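Local coordinates for adhesion and penetration protein autotransporter (Haemophilus influenzae, PDB 3SYJ) that promotes bacterial adherence to and invasion of host cells as a surface-delivered passenger domain that self-associates between bacteria and is probably also a serine protease, at residues 535-540 with 566-571; 586-591 with 638-643. One frame throughout, in Å; residues are numbered along the deposited sequence.

Contact 1 (535-540 with 566-571)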
loop_
_atom_site.group_PDB
_atom_site.type_symbol
_atom_site.label_atom_id
_atom_site.label_comp_id
_atom_site.label_asym_id
_atom_site.label_seq_id
_atom_site.Cartn_x
_atom_site.Cartn_y
_atom_site.Cartn_z
ATOM N N LYS A 535 13.711 -44.950 -10.072
ATOM C CA LYS A 535 12.773 -43.857 -10.273
ATOM C C LYS A 535 13.345 -42.560 -9.723
ATOM O O LYS A 535 12.998 -41.476 -10.190
ATOM C CB LYS A 535 11.433 -44.173 -9.604
ATOM C CG LYS A 535 10.598 -45.178 -10.380
ATOM C CD LYS A 535 9.195 -45.332 -9.818
ATOM C CE LYS A 535 9.110 -46.424 -8.762
ATOM N NZ LYS A 535 7.733 -47.022 -8.730
ATOM N N GLU A 536 14.227 -42.686 -8.737
ATOM C CA GLU A 536 14.798 -41.538 -8.041
ATOM C C GLU A 536 16.230 -41.276 -8.472
ATOM O O GLU A 536 17.066 -42.184 -8.471
ATOM C CB GLU A 536 14.783 -41.764 -6.529
ATOM C CG GLU A 536 13.448 -42.185 -5.971
ATOM C CD GLU A 536 13.255 -43.687 -6.016
ATOM O OE1 GLU A 536 14.120 -44.384 -6.591
ATOM O OE2 GLU A 536 12.241 -44.171 -5.466
ATOM N N ILE A 537 16.508 -40.028 -8.835
ATOM C CA ILE A 537 17.873 -39.591 -9.078
ATOM C C ILE A 537 18.116 -38.384 -8.202
ATOM O O ILE A 537 17.170 -37.764 -7.722
ATOM C CB ILE A 537 18.128 -39.223 -10.552
ATOM C CG1 ILE A 537 17.276 -38.022 -10.975
ATOM C CG2 ILE A 537 17.867 -40.422 -11.440
ATOM C CD1 ILE A 537 17.400 -37.653 -12.448
ATOM N N ALA A 538 19.379 -38.046 -7.982
ATOM C CA ALA A 538 19.687 -36.978 -7.054
ATOM C C ALA A 538 20.889 -36.179 -7.511
ATOM O O ALA A 538 21.744 -36.677 -8.240
ATOM C CB ALA A 538 19.931 -37.553 -5.661
ATOM N N TYR A 539 20.945 -34.929 -7.074
ATOM C CA TYR A 539 22.083 -34.082 -7.353
ATOM C C TYR A 539 22.506 -33.424 -6.048
ATOM O O TYR A 539 21.761 -32.635 -5.475
ATOM C CB TYR A 539 21.712 -33.023 -8.397
ATOM C CG TYR A 539 22.839 -32.076 -8.746
ATOM C CD1 TYR A 539 23.960 -32.531 -9.428
ATOM C CD2 TYR A 539 22.773 -30.721 -8.413
ATOM C CE1 TYR A 539 24.994 -31.670 -9.755
ATOM C CE2 TYR A 539 23.805 -29.849 -8.737
ATOM C CZ TYR A 539 24.913 -30.334 -9.410
ATOM O OH TYR A 539 25.958 -29.499 -9.746
ATOM N N ASN A 540 23.704 -33.757 -5.580
ATOM C CA ASN A 540 24.199 -33.258 -4.301
ATOM C C ASN A 540 24.837 -31.871 -4.377
ATOM O O ASN A 540 25.203 -31.293 -3.348
ATOM C CB ASN A 540 25.232 -34.232 -3.733
ATOM C CG ASN A 540 24.625 -35.549 -3.310
ATOM O OD1 ASN A 540 23.727 -36.075 -3.972
ATOM N ND2 ASN A 540 25.112 -36.094 -2.197
ATOM N N ARG A 566 8.626 -40.184 -11.209
ATOM C CA ARG A 566 10.076 -40.030 -11.250
ATOM C C ARG A 566 10.461 -38.886 -10.335
ATOM O O ARG A 566 9.827 -37.839 -10.361
ATOM C CB ARG A 566 10.555 -39.731 -12.671
ATOM C CG ARG A 566 10.187 -40.786 -13.696
ATOM C CD ARG A 566 10.839 -42.124 -13.391
ATOM N NE ARG A 566 11.084 -42.877 -14.619
ATOM C CZ ARG A 566 10.312 -43.867 -15.058
ATOM N NH1 ARG A 566 9.242 -44.239 -14.361
ATOM N NH2 ARG A 566 10.614 -44.488 -16.193
ATOM N N THR A 567 11.494 -39.075 -9.526
ATOM C CA THR A 567 11.861 -38.060 -8.546
ATOM C C THR A 567 13.261 -37.533 -8.767
ATOM O O THR A 567 14.178 -38.289 -9.080
ATOM C CB THR A 567 11.766 -38.600 -7.111
ATOM O OG1 THR A 567 10.431 -39.045 -6.866
ATOM C CG2 THR A 567 12.134 -37.526 -6.103
ATOM N N LEU A 568 13.404 -36.224 -8.607
ATOM C CA LEU A 568 14.700 -35.569 -8.622
ATOM C C LEU A 568 14.940 -34.936 -7.256
ATOM O O LEU A 568 14.171 -34.087 -6.805
ATOM C CB LEU A 568 14.756 -34.499 -9.720
ATOM C CG LEU A 568 15.998 -33.597 -9.789
ATOM C CD1 LEU A 568 17.288 -34.407 -9.820
ATOM C CD2 LEU A 568 15.923 -32.664 -11.008
ATOM N N LEU A 569 16.004 -35.363 -6.592
ATOM C CA LEU A 569 16.348 -34.804 -5.301
ATOM C C LEU A 569 17.481 -33.799 -5.450
ATOM O O LEU A 569 18.539 -34.121 -5.988
ATOM C CB LEU A 569 16.746 -35.916 -4.326
ATOM C CG LEU A 569 17.465 -35.491 -3.037
ATOM C CD1 LEU A 569 16.591 -34.572 -2.194
ATOM C CD2 LEU A 569 17.910 -36.712 -2.223
ATOM N N LEU A 570 17.248 -32.578 -4.986
ATOM C CA LEU A 570 18.308 -31.582 -4.913
ATOM C C LEU A 570 18.640 -31.332 -3.446
ATOM O O LEU A 570 17.817 -30.801 -2.695
ATOM C CB LEU A 570 17.873 -30.285 -5.598
ATOM C CG LEU A 570 17.398 -30.478 -7.038
ATOM C CD1 LEU A 570 16.767 -29.211 -7.590
ATOM C CD2 LEU A 570 18.553 -30.929 -7.912
ATOM N N SER A 571 19.840 -31.721 -3.028
ATOM C CA SER A 571 20.183 -31.632 -1.617
ATOM C C SER A 571 21.344 -30.686 -1.374
ATOM O O SER A 571 21.841 -30.589 -0.255
ATOM C CB SER A 571 20.516 -33.018 -1.056
ATOM O OG SER A 571 21.715 -33.511 -1.634
HETATM O O HOH W 1 24.305 -32.282 -0.903
HETATM O O HOH W 2 21.456 -35.828 -2.359
#
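Thr567 and Leu569 are linked to Ile537 and Tyr539 by a parallel ladder in which each of the four residues spends both its backbone N and its O on the other strand. Lys535 O opens it, accepting Thr567 N at 2.9 Å, with the donor lying 35° above the carbonyl plane. The approach becomes far more head-on at Tyr539 N and Leu569 O, which are 2.8 Å apart with a C=O...N angle of 177°. Ser571 N closes the ladder on Tyr539 O, a longer bond of 3.2 Å. Thr567 O and Leu569 O each also receive a CA-H, from Glu536 and Ala538 respectively. The intervening backbone groups of Arg566, Leu568 and Leu570 face the opposite way and bond to strand 586-593, as expected of coils stacked in a right-handed beta-helix, the fold of the passenger's long stem. One water joins the strand ends, donating to Asn540 O at 2.8 Å and lying 3.0 Å from Ser571 OG, while Asn540 OD1 takes a bond from Arg675. Ile537 and Leu568 share one face of the pair: a chi1 of 64° sets CG1 of Ile537 between its own N and carbonyl carbon, bringing it 3.8 Å from Leu568 CD1. Further along, Leu570 CD2 approaches the rim of the Tyr539 ring roughly in the plane of the ring and lies 3.8 Å from Tyr539 CB; the phenol OH bonds to Trp542 O. On the other face Ala538 CB meets Leu569 CB at 3.8 Å, and both side chains touch Thr682 of strand 682-688.

Contact 2 (586-591 with 638-643)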
loop_
_atom_site.group_PDB
_atom_site.type_symbol
_atom_site.label_atom_id
_atom_site.label_comp_id
_atom_site.label_asym_id
_atom_site.label_seq_id
_atom_site.Cartn_x
_atom_site.Cartn_y
_atom_site.Cartn_z
ATOM N N LYS A 586 8.365 -35.754 -9.635
ATOM C CA LYS A 586 8.504 -35.208 -8.295
ATOM C C LYS A 586 9.851 -34.524 -8.129
ATOM O O LYS A 586 10.886 -35.072 -8.510
ATOM C CB LYS A 586 8.309 -36.300 -7.238
ATOM C CG LYS A 586 6.925 -36.933 -7.282
ATOM C CD LYS A 586 6.699 -37.884 -6.121
ATOM C CE LYS A 586 7.463 -39.189 -6.297
ATOM N NZ LYS A 586 6.686 -40.206 -7.054
ATOM N N LEU A 587 9.822 -33.319 -7.564
ATOM C CA LEU A 587 11.027 -32.524 -7.377
ATOM C C LEU A 587 11.155 -32.123 -5.910
ATOM O O LEU A 587 10.283 -31.439 -5.373
ATOM C CB LEU A 587 10.980 -31.285 -8.276
ATOM C CG LEU A 587 12.146 -30.299 -8.208
ATOM C CD1 LEU A 587 13.453 -30.978 -8.597
ATOM C CD2 LEU A 587 11.870 -29.104 -9.106
ATOM N N PHE A 588 12.237 -32.556 -5.264
ATOM C CA PHE A 588 12.443 -32.289 -3.842
ATOM C C PHE A 588 13.588 -31.322 -3.626
ATOM O O PHE A 588 14.688 -31.533 -4.134
ATOM C CB PHE A 588 12.740 -33.587 -3.072
ATOM C CG PHE A 588 11.508 -34.317 -2.601
ATOM C CD1 PHE A 588 10.632 -34.881 -3.510
ATOM C CD2 PHE A 588 11.233 -34.444 -1.251
ATOM C CE1 PHE A 588 9.497 -35.553 -3.081
ATOM C CE2 PHE A 588 10.103 -35.118 -0.817
ATOM C CZ PHE A 588 9.240 -35.674 -1.734
ATOM N N PHE A 589 13.321 -30.255 -2.881
ATOM C CA PHE A 589 14.377 -29.390 -2.363
ATOM C C PHE A 589 14.574 -29.774 -0.909
ATOM O O PHE A 589 13.644 -29.688 -0.107
ATOM C CB PHE A 589 13.987 -27.916 -2.461
ATOM C CG PHE A 589 13.742 -27.440 -3.863
ATOM C CD1 PHE A 589 14.744 -26.810 -4.582
ATOM C CD2 PHE A 589 12.505 -27.617 -4.456
ATOM C CE1 PHE A 589 14.517 -26.364 -5.875
ATOM C CE2 PHE A 589 12.267 -27.183 -5.740
ATOM C CZ PHE A 589 13.277 -26.554 -6.456
ATOM N N SER A 590 15.775 -30.221 -0.566
ATOM C CA SER A 590 15.984 -30.808 0.748
ATOM C C SER A 590 17.369 -30.512 1.304
ATOM O O SER A 590 18.311 -30.247 0.555
ATOM C CB SER A 590 15.784 -32.325 0.667
ATOM O OG SER A 590 15.900 -32.937 1.944
ATOM N N GLY A 591 17.483 -30.556 2.624
ATOM C CA GLY A 591 18.780 -30.632 3.263
ATOM C C GLY A 591 19.184 -32.091 3.201
ATOM O O GLY A 591 18.499 -32.892 2.564
ATOM N N SER A 638 4.804 -32.384 -9.189
ATOM C CA SER A 638 4.785 -32.000 -7.795
ATOM C C SER A 638 6.164 -31.548 -7.301
ATOM O O SER A 638 7.150 -32.281 -7.429
ATOM C CB SER A 638 4.295 -33.181 -6.963
ATOM O OG SER A 638 3.789 -32.732 -5.715
ATOM N N ALA A 639 6.215 -30.337 -6.747
ATOM C CA ALA A 639 7.424 -29.778 -6.131
ATOM C C ALA A 639 7.303 -29.777 -4.607
ATOM O O ALA A 639 6.318 -29.286 -4.062
ATOM C CB ALA A 639 7.681 -28.355 -6.641
ATOM N N VAL A 640 8.305 -30.311 -3.916
ATOM C CA VAL A 640 8.242 -30.405 -2.460
ATOM C C VAL A 640 9.479 -29.798 -1.818
ATOM O O VAL A 640 10.604 -30.155 -2.170
ATOM C CB VAL A 640 8.114 -31.869 -1.996
ATOM C CG1 VAL A 640 8.009 -31.942 -0.471
ATOM C CG2 VAL A 640 6.917 -32.541 -2.651
ATOM N N VAL A 641 9.270 -28.870 -0.890
ATOM C CA VAL A 641 10.371 -28.322 -0.102
ATOM C C VAL A 641 10.353 -29.005 1.261
ATOM O O VAL A 641 9.424 -28.814 2.048
ATOM C CB VAL A 641 10.259 -26.800 0.059
ATOM C CG1 VAL A 641 11.484 -26.244 0.774
ATOM C CG2 VAL A 641 10.077 -26.134 -1.304
ATOM N N SER A 642 11.379 -29.811 1.525
ATOM C CA SER A 642 11.360 -30.752 2.641
ATOM C C SER A 642 12.279 -30.243 3.748
ATOM O O SER A 642 12.623 -29.061 3.780
ATOM C CB SER A 642 11.927 -32.110 2.199
ATOM O OG SER A 642 11.664 -33.124 3.155
ATOM N N ARG A 643 12.671 -31.135 4.655
ATOM C CA ARG A 643 13.271 -30.760 5.934
ATOM C C ARG A 643 14.676 -30.212 5.766
ATOM O O ARG A 643 15.365 -30.538 4.801
ATOM C CB ARG A 643 13.291 -31.947 6.903
ATOM C CG ARG A 643 13.943 -33.217 6.350
ATOM C CD ARG A 643 14.168 -34.250 7.457
ATOM N NE ARG A 643 15.137 -33.770 8.439
ATOM C CZ ARG A 643 15.601 -34.491 9.455
ATOM N NH1 ARG A 643 15.188 -35.743 9.634
ATOM N NH2 ARG A 643 16.480 -33.956 10.297
HETATM O O HOH W 3 13.713 -34.949 1.906
#
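Val640 N reaches Leu587 O at 2.7 Å, the shortest of five backbone hydrogen bonds that zip these two parallel strands together. Ser642 N points at Phe589 O over 2.8 Å with an N-H...O angle of 180°, as straight as such a bond can be. Leu587 N and Phe589 N return the exchange to Ser638 O and Val640 O, and the pairing continues past the end of strand 638-641, since Gly591 N still finds Arg643 O at 3.0 Å. Beside that last rung, Ser590 OG donates to its neighbour's carbonyl, Gly591 O, at 2.7 Å and accepts from a water that also bonds to Ser642 OG, so the two serine hydroxyls are bridged across the strands. The guanidinium of Arg643 is taken up by a salt bridge with Asp619 and a cation-pi contact with Trp622.

Packing divides by face. Phe588 and Val640 run side by side, and the valine lies over one face of the ring: its CB is 3.9 Å from the ring centroid and only 6° off the normal, a clear CH-pi contact. Val640 CG1, anti to the backbone N, adds an approach of 3.8 Å to Phe588 CE2. Cys673 and Thr671 of strand 669-675 also touch Phe588. On the other face Phe589 CD2 stands 4.2 Å from Val641 CG2, and Phe589 meets Phe627 edge-to-face, inside the solenoid. Near-linear backbone hydrogen bonds therefore fix the spacing and register of the strands, while one phenylalanine packs on each face, Phe588 on Val640 and Phe589 on Val641.

In the fold
Both segments of contact 1 precede those of contact 2 in the sequence, and the centres of the two contacts lie about 9 Å apart. Strands 536-539, 567-575, 586-593 and 638-641 follow one another in parallel, each contact joining one neighbouring pair. The middle pair completes the series: Arg566 O is 2.6 Å from Lys586 N and Leu568 N is 2.8 Å from Lys586 O, both probably hydrogen bonds. Asp565 adds a charged link, forming salt bridges with both Lys535 and Lys586. Outside the stack, strands 682-688 and 669-675, tied by the Cys673-Cys684 disulfide, lie against contact 1 and contact 2 respectively. They form part of the beta-helical stem, away from Ser218, the active-site serine by similarity.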